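RagB/SusD family nutrient uptake outer membrane protein (Bacteroides thetaiotaomicron, PDB 7KV3) probably binds beta-1,3-linked glucose oligosaccharides at the outer membrane, as a SusD-family surface protein serving nutrient uptake. Local coordinates at residues W59-F64 against A284-G289; N345-L350 against L362-R367. All coordinates share one frame; numbering follows the deposited sequence.

Contact 1: residues W59-F64 against A284-G289. With BGC (beta-D-glucopyranose), chain B; BGC (beta-D-glucopyranose), chain C; BGC (beta-D-glucopyranose), chain D; BGC (beta-D-glucopyranose), chain E.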
loop_
_atom_site.group_PDB
_atom_site.type_symbol
_atom_site.label_atom_id
_atom_site.label_comp_id
_atom_site.label_asym_id
_atom_site.label_seq_id
_atom_site.Cartn_x
_atom_site.Cartn_y
_atom_site.Cartn_z
ATOM N N TRP A 59 9.297 3.917 6.453
ATOM C CA TRP A 59 10.405 2.996 6.853
ATOM C C TRP A 59 10.358 1.621 6.186
ATOM O O TRP A 59 11.423 1.091 5.858
ATOM C CB TRP A 59 10.460 2.777 8.369
ATOM C CG TRP A 59 10.832 3.979 9.179
ATOM C CD1 TRP A 59 11.184 5.218 8.742
ATOM C CD2 TRP A 59 10.876 4.027 10.610
ATOM N NE1 TRP A 59 11.419 6.041 9.807
ATOM C CE2 TRP A 59 11.248 5.335 10.965
ATOM C CE3 TRP A 59 10.636 3.087 11.623
ATOM C CZ2 TRP A 59 11.391 5.717 12.296
ATOM C CZ3 TRP A 59 10.799 3.462 12.933
ATOM C CH2 TRP A 59 11.139 4.769 13.263
ATOM N N PRO A 60 9.203 0.926 6.061
ATOM C CA PRO A 60 9.223 -0.523 5.817
ATOM C C PRO A 60 9.961 -1.019 4.563
ATOM O O PRO A 60 10.461 -2.125 4.579
ATOM C CB PRO A 60 7.749 -0.949 5.719
ATOM C CG PRO A 60 6.942 0.233 6.157
ATOM C CD PRO A 60 7.845 1.447 6.185
ATOM N N ASP A 61 10.017 -0.225 3.495
ATOM C CA ASP A 61 10.728 -0.602 2.247
ATOM C C ASP A 61 12.228 -0.872 2.493
ATOM O O ASP A 61 12.832 -1.639 1.696
ATOM C CB ASP A 61 10.523 0.452 1.160
ATOM C CG ASP A 61 10.975 1.853 1.529
ATOM O OD1 ASP A 61 10.675 2.285 2.661
ATOM O OD2 ASP A 61 11.553 2.551 0.625
ATOM N N TRP A 62 12.841 -0.225 3.490
ATOM C CA TRP A 62 14.214 -0.540 3.975
ATOM C C TRP A 62 14.351 -0.104 5.434
ATOM O O TRP A 62 14.508 1.116 5.684
ATOM C CB TRP A 62 15.318 0.066 3.109
ATOM C CG TRP A 62 16.687 -0.171 3.688
ATOM C CD1 TRP A 62 17.538 0.788 4.159
ATOM C CD2 TRP A 62 17.348 -1.430 3.922
ATOM N NE1 TRP A 62 18.692 0.222 4.623
ATOM C CE2 TRP A 62 18.599 -1.137 4.513
ATOM C CE3 TRP A 62 17.027 -2.772 3.674
ATOM C CZ2 TRP A 62 19.528 -2.128 4.854
ATOM C CZ3 TRP A 62 17.938 -3.755 4.012
ATOM C CH2 TRP A 62 19.177 -3.435 4.593
ATOM N N ALA A 63 14.272 -1.061 6.363
ATOM C CA ALA A 63 14.353 -0.800 7.816
ATOM C C ALA A 63 14.621 -2.109 8.561
ATOM O O ALA A 63 14.152 -3.173 8.084
ATOM C CB ALA A 63 13.086 -0.164 8.309
ATOM N N PHE A 64 15.308 -2.015 9.709
ATOM C CA PHE A 64 15.582 -3.166 10.605
ATOM C C PHE A 64 16.214 -4.284 9.769
ATOM O O PHE A 64 15.861 -5.461 9.947
ATOM C CB PHE A 64 14.293 -3.552 11.319
ATOM C CG PHE A 64 13.712 -2.399 12.097
ATOM C CD1 PHE A 64 14.287 -2.000 13.299
ATOM C CD2 PHE A 64 12.616 -1.687 11.616
ATOM C CE1 PHE A 64 13.774 -0.913 14.001
ATOM C CE2 PHE A 64 12.099 -0.617 12.329
ATOM C CZ PHE A 64 12.678 -0.232 13.518
ATOM N N ALA A 284 18.145 13.999 -0.641
ATOM C CA ALA A 284 17.774 12.843 0.206
ATOM C C ALA A 284 19.056 12.134 0.666
ATOM O O ALA A 284 19.992 11.968 -0.153
ATOM C CB ALA A 284 16.851 11.929 -0.564
ATOM N N VAL A 285 19.111 11.713 1.924
ATOM C CA VAL A 285 20.344 11.100 2.499
ATOM C C VAL A 285 19.978 9.841 3.286
ATOM O O VAL A 285 20.775 9.441 4.164
ATOM C CB VAL A 285 21.155 12.096 3.358
ATOM C CG1 VAL A 285 21.915 13.081 2.493
ATOM C CG2 VAL A 285 20.287 12.845 4.363
ATOM N N ARG A 286 18.863 9.188 2.946
ATOM C CA ARG A 286 18.592 7.828 3.464
ATOM C C ARG A 286 19.753 6.928 3.011
ATOM O O ARG A 286 20.198 7.044 1.827
ATOM C CB ARG A 286 17.233 7.316 3.004
ATOM C CG ARG A 286 16.889 5.965 3.597
ATOM C CD ARG A 286 15.583 5.494 3.041
ATOM N NE ARG A 286 14.939 4.470 3.829
ATOM C CZ ARG A 286 13.751 3.958 3.523
ATOM N NH1 ARG A 286 13.095 4.377 2.449
ATOM N NH2 ARG A 286 13.210 3.047 4.297
ATOM N N ASP A 287 20.275 6.125 3.937
ATOM C CA ASP A 287 21.457 5.267 3.671
ATOM C C ASP A 287 21.264 3.905 4.355
ATOM O O ASP A 287 20.299 3.737 5.150
ATOM C CB ASP A 287 22.746 6.008 4.050
ATOM C CG ASP A 287 23.963 5.669 3.192
ATOM O OD1 ASP A 287 23.880 4.747 2.355
ATOM O OD2 ASP A 287 24.987 6.329 3.372
ATOM N N TRP A 288 22.107 2.948 3.984
ATOM C CA TRP A 288 22.057 1.534 4.454
ATOM C C TRP A 288 22.087 1.463 5.985
ATOM O O TRP A 288 21.274 0.696 6.536
ATOM C CB TRP A 288 23.195 0.735 3.804
ATOM C CG TRP A 288 23.145 0.827 2.310
ATOM C CD1 TRP A 288 23.908 1.620 1.510
ATOM C CD2 TRP A 288 22.226 0.146 1.440
ATOM N NE1 TRP A 288 23.552 1.460 0.200
ATOM C CE2 TRP A 288 22.516 0.568 0.128
ATOM C CE3 TRP A 288 21.186 -0.777 1.645
ATOM C CZ2 TRP A 288 21.818 0.083 -0.977
ATOM C CZ3 TRP A 288 20.471 -1.224 0.557
ATOM C CH2 TRP A 288 20.792 -0.805 -0.736
ATOM N N GLY A 289 22.974 2.246 6.620
ATOM C CA GLY A 289 23.182 2.312 8.080
ATOM C C GLY A 289 22.206 3.273 8.759
ATOM O O GLY A 289 22.053 3.147 9.983
HETATM C C2 BGC B . 26.238 -0.951 -0.697
HETATM C C3 BGC B . 25.690 -1.869 0.379
HETATM C C4 BGC B . 26.726 -2.152 1.456
HETATM C C5 BGC B . 27.370 -0.865 1.926
HETATM C C6 BGC B . 28.346 -1.177 3.034
HETATM C C1 BGC B . 27.061 0.184 -0.064
HETATM O O2 BGC B . 25.186 -0.401 -1.513
HETATM O O3 BGC B . 25.265 -3.108 -0.188
HETATM O O4 BGC B . 26.060 -2.775 2.559
HETATM O O5 BGC B . 28.041 -0.274 0.838
HETATM O O6 BGC B . 27.480 -1.328 4.142
HETATM C C2 BGC C . 25.317 9.656 4.399
HETATM C C3 BGC C . 26.358 9.882 3.312
HETATM C C4 BGC C . 26.196 11.323 2.779
HETATM C C5 BGC C . 26.117 12.370 3.892
HETATM C C6 BGC C . 25.626 13.670 3.305
HETATM C C1 BGC C . 25.597 10.690 5.494
HETATM O O1 BGC C . 24.772 10.405 6.596
HETATM O O2 BGC C . 25.400 8.313 4.904
HETATM O O3 BGC C . 26.213 8.908 2.265
HETATM O O4 BGC C . 27.246 11.708 1.881
HETATM O O5 BGC C . 25.260 11.972 4.988
HETATM O O6 BGC C . 25.417 14.502 4.438
HETATM C C2 BGC D . 23.970 -4.633 -1.279
HETATM C C3 BGC D . 22.597 -5.262 -1.342
HETATM C C4 BGC D . 22.051 -5.527 0.059
HETATM C C5 BGC D . 22.177 -4.256 0.890
HETATM C C6 BGC D . 21.672 -4.476 2.303
HETATM C C1 BGC D . 23.972 -3.388 -0.367
HETATM O O2 BGC D . 24.323 -4.151 -2.547
HETATM O O3 BGC D . 22.626 -6.502 -2.021
HETATM O O4 BGC D . 20.687 -5.937 -0.051
HETATM O O5 BGC D . 23.531 -3.793 0.928
HETATM O O6 BGC D . 22.516 -5.401 3.008
HETATM C C2 BGC E . 27.010 7.151 0.936
HETATM C C3 BGC E . 28.005 6.842 -0.148
HETATM C C4 BGC E . 27.963 7.931 -1.220
HETATM C C5 BGC E . 28.174 9.318 -0.599
HETATM C C6 BGC E . 28.088 10.397 -1.650
HETATM C C1 BGC E . 27.202 8.590 1.420
HETATM O O2 BGC E . 27.130 6.183 1.984
HETATM O O3 BGC E . 27.634 5.588 -0.722
HETATM O O4 BGC E . 28.938 7.692 -2.231
HETATM O O5 BGC E . 27.159 9.553 0.371
HETATM O O6 BGC E . 28.648 11.577 -1.097
#
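Arg286 NH2 is the donor on which the loop 59-64 converges. It gives a 2.7 Å hydrogen bond to Trp62 O, tilted out of the guanidinium plane, and a second, 3.1 Å long, to Asp61 OD1, which lies in that plane but is met from above the carboxylate; the carboxylate and guanidinium planes are 63° apart. NH1 completes the salt bridge, 3.0 Å from Asp61 OD2 but with weak hydrogen-bond geometry. That carboxylate is also held by Thr297 and the backbone of Ala298. The arginine gets this far because its chain is extended, CG lying anti to the backbone N (chi1 -176°). Trp59 O closes the type I turn Trp59-Trp62, accepting from Trp62 N.

The indole of Trp62 is fixed separately: NE1 donates in its ring plane to Trp288 O at 3.2 Å, while the edge of Trp288 is directed at its face in a T-shaped pair, planes at 72°. Held this way, Trp288 has one face beneath glucoses B and D, C3 of B 3.9 Å above its plane. Asp287 OD2 accepts from O2 of glucose C and of glucose E. Trp288 and Asp287 thus line the glucan-binding site, Trp288 as the aromatic platform usual in carbohydrate-binding proteins.

Contact 2: residues N345-L350 against L362-R367. With BGC (beta-D-glucopyranose), chain F.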
loop_
_atom_site.group_PDB
_atom_site.type_symbol
_atom_site.label_atom_id
_atom_site.label_comp_id
_atom_site.label_asym_id
_atom_site.label_seq_id
_atom_site.Cartn_x
_atom_site.Cartn_y
_atom_site.Cartn_z
ATOM N N ASN A 345 6.696 -3.533 -20.855
ATOM C CA ASN A 345 7.319 -4.605 -21.661
ATOM C C ASN A 345 8.781 -4.232 -21.946
ATOM O O ASN A 345 9.071 -3.719 -23.021
ATOM C CB ASN A 345 6.528 -4.835 -22.949
ATOM C CG ASN A 345 6.780 -6.203 -23.529
ATOM O OD1 ASN A 345 7.831 -6.798 -23.281
ATOM N ND2 ASN A 345 5.844 -6.683 -24.328
ATOM N N ALA A 346 9.664 -4.489 -20.990
ATOM C CA ALA A 346 11.109 -4.196 -21.068
ATOM C C ALA A 346 11.731 -4.965 -22.246
ATOM O O ALA A 346 12.492 -4.360 -23.028
ATOM C CB ALA A 346 11.736 -4.541 -19.737
ATOM N N GLN A 347 11.382 -6.243 -22.420
ATOM C CA GLN A 347 11.972 -7.062 -23.506
ATOM C C GLN A 347 11.588 -6.529 -24.892
ATOM O O GLN A 347 12.461 -6.534 -25.782
ATOM C CB GLN A 347 11.604 -8.535 -23.403
ATOM C CG GLN A 347 12.499 -9.387 -24.297
ATOM C CD GLN A 347 13.962 -9.179 -23.946
ATOM O OE1 GLN A 347 14.391 -9.403 -22.815
ATOM N NE2 GLN A 347 14.742 -8.727 -24.914
ATOM N N ALA A 348 10.348 -6.091 -25.097
ATOM C CA ALA A 348 9.890 -5.565 -26.403
ATOM C C ALA A 348 10.632 -4.265 -26.711
ATOM O O ALA A 348 10.914 -4.019 -27.883
ATOM C CB ALA A 348 8.396 -5.344 -26.439
ATOM N N VAL A 349 10.876 -3.437 -25.712
ATOM C CA VAL A 349 11.619 -2.159 -25.884
ATOM C C VAL A 349 13.012 -2.479 -26.466
ATOM O O VAL A 349 13.389 -1.848 -27.451
ATOM C CB VAL A 349 11.672 -1.394 -24.550
ATOM C CG1 VAL A 349 12.761 -0.324 -24.525
ATOM C CG2 VAL A 349 10.319 -0.787 -24.225
ATOM N N LEU A 350 13.718 -3.474 -25.933
ATOM C CA LEU A 350 15.070 -3.867 -26.416
ATOM C C LEU A 350 14.969 -4.607 -27.759
ATOM O O LEU A 350 15.839 -4.372 -28.605
ATOM C CB LEU A 350 15.748 -4.757 -25.372
ATOM C CG LEU A 350 16.120 -4.086 -24.061
ATOM C CD1 LEU A 350 16.975 -5.014 -23.215
ATOM C CD2 LEU A 350 16.851 -2.770 -24.287
ATOM N N LEU A 362 21.559 -4.910 -27.424
ATOM C CA LEU A 362 21.217 -4.603 -26.020
ATOM C C LEU A 362 20.349 -5.725 -25.462
ATOM O O LEU A 362 19.447 -6.270 -26.184
ATOM C CB LEU A 362 20.493 -3.259 -25.902
ATOM C CG LEU A 362 21.353 -2.021 -26.137
ATOM C CD1 LEU A 362 20.594 -0.761 -25.764
ATOM C CD2 LEU A 362 22.668 -2.102 -25.365
ATOM N N SER A 363 20.620 -6.054 -24.209
ATOM C CA SER A 363 19.804 -6.974 -23.393
ATOM C C SER A 363 19.861 -6.489 -21.953
ATOM O O SER A 363 20.747 -5.684 -21.627
ATOM C CB SER A 363 20.293 -8.392 -23.555
ATOM O OG SER A 363 21.598 -8.498 -23.036
ATOM N N TYR A 364 18.933 -6.946 -21.134
ATOM C CA TYR A 364 19.078 -6.919 -19.664
ATOM C C TYR A 364 19.378 -8.354 -19.240
ATOM O O TYR A 364 19.357 -9.223 -20.101
ATOM C CB TYR A 364 17.853 -6.277 -19.000
ATOM C CG TYR A 364 16.584 -7.085 -19.014
ATOM C CD1 TYR A 364 15.684 -6.965 -20.051
ATOM C CD2 TYR A 364 16.260 -7.925 -17.965
ATOM C CE1 TYR A 364 14.507 -7.692 -20.068
ATOM C CE2 TYR A 364 15.077 -8.649 -17.955
ATOM C CZ TYR A 364 14.194 -8.534 -19.017
ATOM O OH TYR A 364 13.024 -9.244 -19.051
ATOM N N THR A 365 19.722 -8.554 -17.967
ATOM C CA THR A 365 19.965 -9.874 -17.354
ATOM C C THR A 365 18.643 -10.340 -16.726
ATOM O O THR A 365 18.192 -9.741 -15.729
ATOM C CB THR A 365 21.156 -9.771 -16.404
ATOM O OG1 THR A 365 22.257 -9.279 -17.175
ATOM C CG2 THR A 365 21.497 -11.078 -15.739
ATOM N N THR A 366 18.040 -11.357 -17.335
ATOM C CA THR A 366 16.827 -12.051 -16.868
ATOM C C THR A 366 17.190 -12.682 -15.524
ATOM O O THR A 366 18.284 -13.243 -15.420
ATOM C CB THR A 366 16.314 -13.049 -17.916
ATOM O OG1 THR A 366 17.304 -14.059 -18.137
ATOM C CG2 THR A 366 15.980 -12.385 -19.237
ATOM N N ARG A 367 16.335 -12.501 -14.527
ATOM C CA ARG A 367 16.467 -13.139 -13.198
ATOM C C ARG A 367 15.324 -14.146 -13.062
ATOM O O ARG A 367 14.653 -14.410 -14.030
ATOM C CB ARG A 367 16.548 -12.047 -12.113
ATOM C CG ARG A 367 17.982 -11.726 -11.688
ATOM C CD ARG A 367 18.064 -10.782 -10.501
ATOM N NE ARG A 367 19.364 -10.853 -9.848
ATOM C CZ ARG A 367 19.658 -10.305 -8.673
ATOM N NH1 ARG A 367 18.747 -9.599 -8.025
ATOM N NH2 ARG A 367 20.869 -10.437 -8.155
HETATM C C2 BGC F . 22.335 -7.933 -3.902
HETATM C C3 BGC F . 21.293 -8.365 -4.923
HETATM C C4 BGC F . 20.036 -8.762 -4.188
HETATM C C5 BGC F . 19.569 -7.608 -3.278
HETATM C C6 BGC F . 18.319 -7.930 -2.437
HETATM C C1 BGC F . 21.806 -6.820 -3.022
HETATM O O2 BGC F . 23.458 -7.379 -4.571
HETATM O O3 BGC F . 21.849 -9.435 -5.701
HETATM O O4 BGC F . 19.058 -9.087 -5.159
HETATM O O5 BGC F . 20.635 -7.272 -2.386
HETATM O O6 BGC F . 18.391 -9.240 -1.878
HETATM O O HOH W 1 13.053 -11.041 -21.185
HETATM O O HOH W 2 17.148 -8.944 -22.687
HETATM O O HOH W 3 17.677 -8.193 -25.724
#
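The Tyr364 ring has the methyl CD1 of Leu350 at its edge, in its plane and 3.9 Å from ring atom CD1, while the Gln347 amide approaches obliquely, its plane 22° from that of the ring and OE1 3.2 Å from CE1. Ala346 CB, also oblique, completes the helix side of the contact. The motif is an N-capped helix covered by its own returning chain: Asn345 OD1 accepts from Ala348 N at the start of helix 346-356, and the loop 362-367 runs back along the helix toward strand 373-375.

Tyr364 CG sits between the backbone N and the carbonyl carbon (chi1 72°), which turns the ring to the helix; the hydroxyl is hydrogen-bonded to Asp370, farther along the same loop. Between the segments the polar link runs through water. Gln347 OE1 accepts from water 1, which also donates to Tyr364 OH (2.8 Å), and from water 2 at 2.8 Å, which in turn accepts from Tyr364 N. Gln347 NE2 donates to water 3, itself 2.7 Å from Leu362 O, and to Asp351. With both ends of the amide engaged, its rotation is well defined.

Leu350 fills the apolar side, CD2 lying 4.0 Å from Leu362 CB and CD1 tight against Ser363 CA at 3.4 Å. Farther along, Arg367, in a cation-pi contact with Tyr306, grips glucose F with both terminal nitrogens: NH1 donates to O4, and NH2 reaches O3 at 2.8 Å with an N-H...O angle of 167°.

Contacts 1 and 2 do not touch: their centres are about 29 Å apart and their nearest atoms about 12 Å. The sugar joins them. O3 of glucose B lies at covalent distance from C1 of glucose D, and O3 of D likewise from C1 of glucose F, which between beta-D-glucopyranose units makes beta-1,3 links. One glucan therefore passes from the Trp288 platform of contact 1 to the arginine at the end of loop 362-367, where Asp90 also holds glucose F. The centre of contact 1, about 18 Å from the chain centre, joins loops separated by 219 residues; that of contact 2, about 27 Å from the chain centre, spans only 11, and its helix-facing part stands away from the sugar.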